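Local atomic coordinates of phenylalanyl-tRNA synthetase beta chain (Pyrococcus horikoshii, PDB entry 2CXI), a protein that forms, here as its N-terminal fragment, the beta subunit of the tetrameric ligase that joins phenylalanine to its tRNA at the cost of ATP. Residues A[4-9]-A[47-52]; A[157-162]-A[199-204]. All coordinates share one frame; numbering follows the deposited sequence.

Contact 1 of 2, residues A[4-9]-A[47-52]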
loop_
_atom_site.group_PDB
_atom_site.type_symbol
_atom_site.label_atom_id
_atom_site.label_comp_id
_atom_site.label_asym_id
_atom_site.label_seq_id
_atom_site.Cartn_x
_atom_site.Cartn_y
_atom_site.Cartn_z
ATOM N N PHE A 4 45.115 8.753 5.110
ATOM C CA PHE A 4 44.150 8.897 4.018
ATOM C C PHE A 4 44.523 10.087 3.178
ATOM O O PHE A 4 45.101 11.031 3.672
ATOM C CB PHE A 4 42.709 9.053 4.543
ATOM C CG PHE A 4 42.528 10.196 5.527
ATOM C CD1 PHE A 4 42.949 10.070 6.842
ATOM C CD2 PHE A 4 41.925 11.375 5.134
ATOM C CE1 PHE A 4 42.785 11.125 7.761
ATOM C CE2 PHE A 4 41.721 12.412 6.035
ATOM C CZ PHE A 4 42.153 12.284 7.339
ATOM N N ASP A 5 44.160 10.022 1.905
ATOM C CA ASP A 5 44.453 11.065 0.970
ATOM C C ASP A 5 43.299 12.048 0.841
ATOM O O ASP A 5 42.124 11.674 0.952
ATOM C CB ASP A 5 44.710 10.462 -0.393
ATOM C CG ASP A 5 45.916 9.552 -0.416
ATOM O OD1 ASP A 5 46.807 9.623 0.476
ATOM O OD2 ASP A 5 46.068 8.772 -1.355
ATOM N N VAL A 6 43.652 13.309 0.616
ATOM C CA VAL A 6 42.692 14.371 0.428
ATOM C C VAL A 6 43.194 15.386 -0.606
ATOM O O VAL A 6 44.425 15.556 -0.831
ATOM C CB VAL A 6 42.359 15.127 1.742
ATOM C CG1 VAL A 6 41.642 14.212 2.785
ATOM C CG2 VAL A 6 43.609 15.740 2.370
ATOM N N SER A 7 42.232 16.081 -1.206
ATOM C CA SER A 7 42.565 17.146 -2.111
ATOM C C SER A 7 42.608 18.489 -1.419
ATOM O O SER A 7 41.700 18.828 -0.657
ATOM C CB SER A 7 41.621 17.107 -3.340
ATOM O OG SER A 7 41.380 18.384 -3.840
ATOM N N LYS A 8 43.697 19.250 -1.640
ATOM C CA LYS A 8 43.825 20.578 -1.025
ATOM C C LYS A 8 42.639 21.473 -1.369
ATOM O O LYS A 8 42.139 22.196 -0.496
ATOM C CB LYS A 8 45.128 21.284 -1.434
ATOM C CG LYS A 8 45.306 22.717 -0.844
ATOM C CD LYS A 8 46.708 23.264 -1.317
ATOM C CE LYS A 8 47.029 24.662 -0.743
ATOM N NZ LYS A 8 46.172 25.778 -1.327
ATOM N N SER A 9 42.213 21.462 -2.631
ATOM C CA SER A 9 41.092 22.345 -3.036
ATOM C C SER A 9 39.753 21.833 -2.432
ATOM O O SER A 9 38.852 22.637 -2.138
ATOM C CB SER A 9 41.015 22.494 -4.575
ATOM O OG SER A 9 40.617 21.264 -5.172
ATOM N N PHE A 47 47.232 15.995 -0.311
ATOM C CA PHE A 47 47.906 15.647 0.928
ATOM C C PHE A 47 47.617 14.180 1.280
ATOM O O PHE A 47 46.496 13.666 1.040
ATOM C CB PHE A 47 47.403 16.507 2.107
ATOM C CG PHE A 47 47.417 17.988 1.888
ATOM C CD1 PHE A 47 48.369 18.619 1.069
ATOM C CD2 PHE A 47 46.530 18.793 2.634
ATOM C CE1 PHE A 47 48.383 19.997 0.939
ATOM C CE2 PHE A 47 46.555 20.185 2.528
ATOM C CZ PHE A 47 47.479 20.795 1.686
ATOM N N LYS A 48 48.615 13.503 1.838
ATOM C CA LYS A 48 48.348 12.323 2.636
ATOM C C LYS A 48 48.394 12.748 4.116
ATOM O O LYS A 48 49.400 13.287 4.607
ATOM C CB LYS A 48 49.326 11.185 2.375
ATOM C CG LYS A 48 48.957 9.909 3.195
ATOM C CD LYS A 48 49.879 8.734 2.867
ATOM C CE LYS A 48 49.975 8.496 1.349
ATOM N NZ LYS A 48 48.757 7.812 0.798
ATOM N N LEU A 49 47.274 12.535 4.801
ATOM C CA LEU A 49 47.150 12.866 6.203
ATOM C C LEU A 49 47.268 11.603 7.047
ATOM O O LEU A 49 46.874 10.512 6.619
ATOM C CB LEU A 49 45.820 13.594 6.461
ATOM C CG LEU A 49 45.548 14.876 5.665
ATOM C CD1 LEU A 49 44.193 15.482 6.021
ATOM C CD2 LEU A 49 46.681 15.902 5.986
ATOM N N ASP A 50 47.869 11.757 8.224
ATOM C CA ASP A 50 48.051 10.641 9.128
ATOM C C ASP A 50 47.232 10.977 10.350
ATOM O O ASP A 50 47.571 11.896 11.107
ATOM C CB ASP A 50 49.527 10.509 9.477
ATOM C CG ASP A 50 49.840 9.328 10.403
ATOM O OD1 ASP A 50 48.942 8.574 10.830
ATOM O OD2 ASP A 50 51.035 9.108 10.738
ATOM N N SER A 51 46.135 10.249 10.523
ATOM C CA SER A 51 45.223 10.554 11.631
ATOM C C SER A 51 45.678 9.910 12.890
ATOM O O SER A 51 45.792 8.679 13.003
ATOM C CB SER A 51 43.772 10.170 11.380
ATOM O OG SER A 51 43.022 10.509 12.550
ATOM N N LYS A 52 45.942 10.780 13.846
ATOM C CA LYS A 52 46.580 10.385 15.059
ATOM C C LYS A 52 45.561 9.798 16.038
ATOM O O LYS A 52 45.933 9.087 16.945
ATOM C CB LYS A 52 47.353 11.580 15.635
ATOM C CG LYS A 52 48.524 12.025 14.723
ATOM C CD LYS A 52 49.396 10.821 14.304
ATOM C CE LYS A 52 50.635 11.225 13.476
ATOM N NZ LYS A 52 51.732 11.904 14.256
#
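Phe4 to Val6 pair with Phe47 to Leu49 as antiparallel beta strands, with the strand axes 135° apart. They are the outer strand 3-7 and the middle strand 44-51 of a three-stranded antiparallel sheet, which strand 33-41 completes. Phe4 with Leu49 and Val6 with Phe47 are hydrogen-bonded pairs, each closed by two backbone bonds. Asp5 and Lys48 form the non-hydrogen-bonded pair between them.

The side chains of Asp5 and Lys48 share one face of the sheet. The Lys48 ammonium meets the carboxylate on its syn side, with NZ 2.7 Å from Asp5 OD1. The lysine chain leaves with CG anti to the backbone N (chi1 -177°), then bends at its last two torsions to fold NZ back onto the acid. With an alanine in place of Lys48 the ammonium is gone, and the Asp5 carboxylate would probably be left without its charge partner in this strand pair.

The other face carries Phe4, Val6, Phe47 and Leu49, all buried. Helices 21-30 and 116-133 pack against it. Leu49 CB sits over one face of the Phe4 ring, 4.2 Å from the ring centroid, as a CH-pi contact. Ser51 CB comes to the edge of the same ring, 3.9 Å from Phe4 CE1. Val6 CG2 touches Leu49 CD1 at 3.7 Å and links the two pairs. Trp24 meets the Phe47 ring edge-to-face.

Strand 3-7 runs straight into helix 8-15, where Ser7 is the N-cap. The aliphatic part of Lys8 approaches the Phe47 ring obliquely, with Lys8 CG 3.8 Å from Phe47 CZ.

Contact 2 of 2, residues A[157-162]-A[199-204]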
loop_
_atom_site.group_PDB
_atom_site.type_symbol
_atom_site.label_atom_id
_atom_site.label_comp_id
_atom_site.label_asym_id
_atom_site.label_seq_id
_atom_site.Cartn_x
_atom_site.Cartn_y
_atom_site.Cartn_z
ATOM N N LYS A 157 18.000 -9.301 4.605
ATOM C CA LYS A 157 17.464 -10.638 4.878
ATOM C C LYS A 157 18.476 -11.782 4.858
ATOM O O LYS A 157 19.558 -11.670 4.277
ATOM C CB LYS A 157 16.309 -10.958 3.893
ATOM C CG LYS A 157 16.781 -11.140 2.428
ATOM C CD LYS A 157 15.636 -11.658 1.590
ATOM C CE LYS A 157 16.113 -11.931 0.159
ATOM N NZ LYS A 157 15.362 -13.080 -0.525
ATOM N N ALA A 158 18.091 -12.897 5.487
ATOM C CA ALA A 158 18.838 -14.133 5.377
ATOM C C ALA A 158 18.392 -14.769 4.064
ATOM O O ALA A 158 17.223 -15.046 3.895
ATOM C CB ALA A 158 18.518 -15.056 6.576
ATOM N N ALA A 159 19.334 -14.952 3.150
ATOM C CA ALA A 159 19.090 -15.530 1.830
ATOM C C ALA A 159 19.671 -16.945 1.664
ATOM O O ALA A 159 20.755 -17.265 2.182
ATOM C CB ALA A 159 19.681 -14.623 0.762
ATOM N N GLU A 160 18.948 -17.754 0.886
ATOM C CA GLU A 160 19.446 -19.020 0.359
ATOM C C GLU A 160 20.734 -18.805 -0.433
ATOM O O GLU A 160 20.888 -17.802 -1.144
ATOM C CB GLU A 160 18.390 -19.663 -0.564
ATOM C CG GLU A 160 17.039 -19.969 0.097
ATOM C CD GLU A 160 17.089 -21.154 1.072
ATOM O OE1 GLU A 160 18.106 -21.895 1.105
ATOM O OE2 GLU A 160 16.114 -21.343 1.833
ATOM N N LYS A 161 21.641 -19.771 -0.316
ATOM C CA LYS A 161 22.937 -19.720 -0.975
ATOM C C LYS A 161 22.858 -19.845 -2.516
ATOM O O LYS A 161 23.845 -19.575 -3.216
ATOM C CB LYS A 161 23.841 -20.814 -0.410
ATOM C CG LYS A 161 24.085 -20.700 1.071
ATOM C CD LYS A 161 25.115 -21.688 1.553
ATOM C CE LYS A 161 25.134 -21.667 3.064
ATOM N NZ LYS A 161 26.417 -22.138 3.658
ATOM N N THR A 162 21.697 -20.272 -3.006
ATOM C CA THR A 162 21.439 -20.401 -4.444
ATOM C C THR A 162 20.799 -19.163 -5.069
ATOM O O THR A 162 20.674 -19.102 -6.292
ATOM C CB THR A 162 20.535 -21.618 -4.730
ATOM O OG1 THR A 162 19.355 -21.506 -3.930
ATOM C CG2 THR A 162 21.191 -22.920 -4.279
ATOM N N TYR A 199 23.068 -16.489 3.761
ATOM C CA TYR A 199 23.940 -15.290 3.654
ATOM C C TYR A 199 23.097 -14.015 3.686
ATOM O O TYR A 199 21.946 -14.019 3.208
ATOM C CB TYR A 199 24.803 -15.322 2.388
ATOM C CG TYR A 199 25.673 -16.548 2.209
ATOM C CD1 TYR A 199 26.155 -17.273 3.312
ATOM C CD2 TYR A 199 26.024 -16.979 0.925
ATOM C CE1 TYR A 199 26.956 -18.392 3.143
ATOM C CE2 TYR A 199 26.838 -18.089 0.742
ATOM C CZ TYR A 199 27.283 -18.802 1.866
ATOM O OH TYR A 199 28.095 -19.887 1.692
ATOM N N PRO A 200 23.631 -12.933 4.264
ATOM C CA PRO A 200 22.877 -11.674 4.327
ATOM C C PRO A 200 22.743 -11.104 2.914
ATOM O O PRO A 200 23.705 -11.130 2.133
ATOM C CB PRO A 200 23.770 -10.750 5.196
ATOM C CG PRO A 200 24.821 -11.669 5.834
ATOM C CD PRO A 200 24.978 -12.812 4.875
ATOM N N LEU A 201 21.557 -10.614 2.597
ATOM C CA LEU A 201 21.324 -9.977 1.320
ATOM C C LEU A 201 20.518 -8.685 1.555
ATOM O O LEU A 201 19.571 -8.667 2.335
ATOM C CB LEU A 201 20.562 -10.943 0.394
ATOM C CG LEU A 201 20.853 -10.850 -1.095
ATOM C CD1 LEU A 201 22.343 -11.139 -1.349
ATOM C CD2 LEU A 201 19.970 -11.876 -1.844
ATOM N N LEU A 202 20.924 -7.619 0.884
ATOM C CA LEU A 202 20.185 -6.347 0.904
ATOM C C LEU A 202 19.470 -6.196 -0.449
ATOM O O LEU A 202 20.123 -6.116 -1.472
ATOM C CB LEU A 202 21.176 -5.187 1.103
ATOM C CG LEU A 202 20.590 -3.788 1.369
ATOM C CD1 LEU A 202 19.602 -3.722 2.632
ATOM C CD2 LEU A 202 21.736 -2.733 1.420
ATOM N N ILE A 203 18.142 -6.175 -0.437
ATOM C CA ILE A 203 17.348 -6.349 -1.658
ATOM C C ILE A 203 16.151 -5.407 -1.652
ATOM O O ILE A 203 15.592 -5.091 -0.561
ATOM C CB ILE A 203 16.930 -7.864 -1.813
ATOM C CG1 ILE A 203 16.189 -8.097 -3.142
ATOM C CG2 ILE A 203 16.020 -8.327 -0.736
ATOM C CD1 ILE A 203 16.189 -9.586 -3.586
ATOM N N ASP A 204 15.766 -4.898 -2.819
ATOM C CA ASP A 204 14.690 -3.939 -2.805
ATOM C C ASP A 204 13.361 -4.649 -3.102
ATOM O O ASP A 204 13.318 -5.890 -3.228
ATOM C CB ASP A 204 14.948 -2.697 -3.680
ATOM C CG ASP A 204 14.755 -2.947 -5.198
ATOM O OD1 ASP A 204 14.350 -4.055 -5.616
ATOM O OD2 ASP A 204 14.996 -2.049 -6.036
#
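Backbone bonds join Lys157 to Ala159 with Tyr199 to Leu201 in an antiparallel ladder of the B3/4 domain, the part of the beta subunit associated with amino acid editing in this family. Lys157 with Leu201 and Ala159 with Tyr199 are hydrogen-bonded pairs, with two bonds each. The straightest runs from Lys157 N to Leu201 O, 2.8 Å long with 172° at the hydrogen. Ala158 and Pro200 form the non-hydrogen-bonded pair, so the proline, which has no N-H to give, costs this ladder no bond. Pro200 CA makes a CA-H...O contact of 3.3 Å to Lys157 O.

The apolar contacts are few and small. Ala159 CB touches Leu201 CD2 at 3.8 Å. The Lys157 chain crosses Ile203 at a slant, and its CE lies 3.7 Å from Ile203 CG2.

One CH-pi contact closes the end near Tyr199. Past the strand, Lys161 lays its extended chain over the face of the tyrosine ring, the two side chains crossing at about a right angle. Lys161 CG stands nearer the rim than the middle, 4.0 Å from the centroid of Tyr199. With CG anti to its carbonyl carbon (chi1 -60°), the lysine sends CD and CE on over the phenol end, and CD comes within 3.6 Å of Tyr199 CZ. The two polar ends have partners beyond the strands: Lys161 NZ bonds to Lys196 O, and Tyr199 OH to Lys194 O.

Helix 176-182 meets Ala159 and Tyr199 through Leu176. On its other edge strand 199-204 pairs with strand 209-212, while strand 154-159 runs parallel to strand 84-93, so the contact lies inside the large mixed sheet.

How the contacts relate
Both contacts are antiparallel strand pairs, but they belong to different sheets. Contact 1 is in the small three-stranded sheet near the N-terminus. Contact 2 is in the large mixed sheet and within the B3/4 range. They follow one another along the chain and do not touch. Their centres are about 37 Å apart and their nearest atoms about 24 Å. The two contacts lie on opposite sides of the chain's centre. Contact 1 is nearer the predicted magnesium site shared with the alpha subunit: the side chain of Ser51 is about 11 Å from that of Asp331. Contact 2 lies away from that site. Contact 1 is mostly buried, and contact 2 only in part.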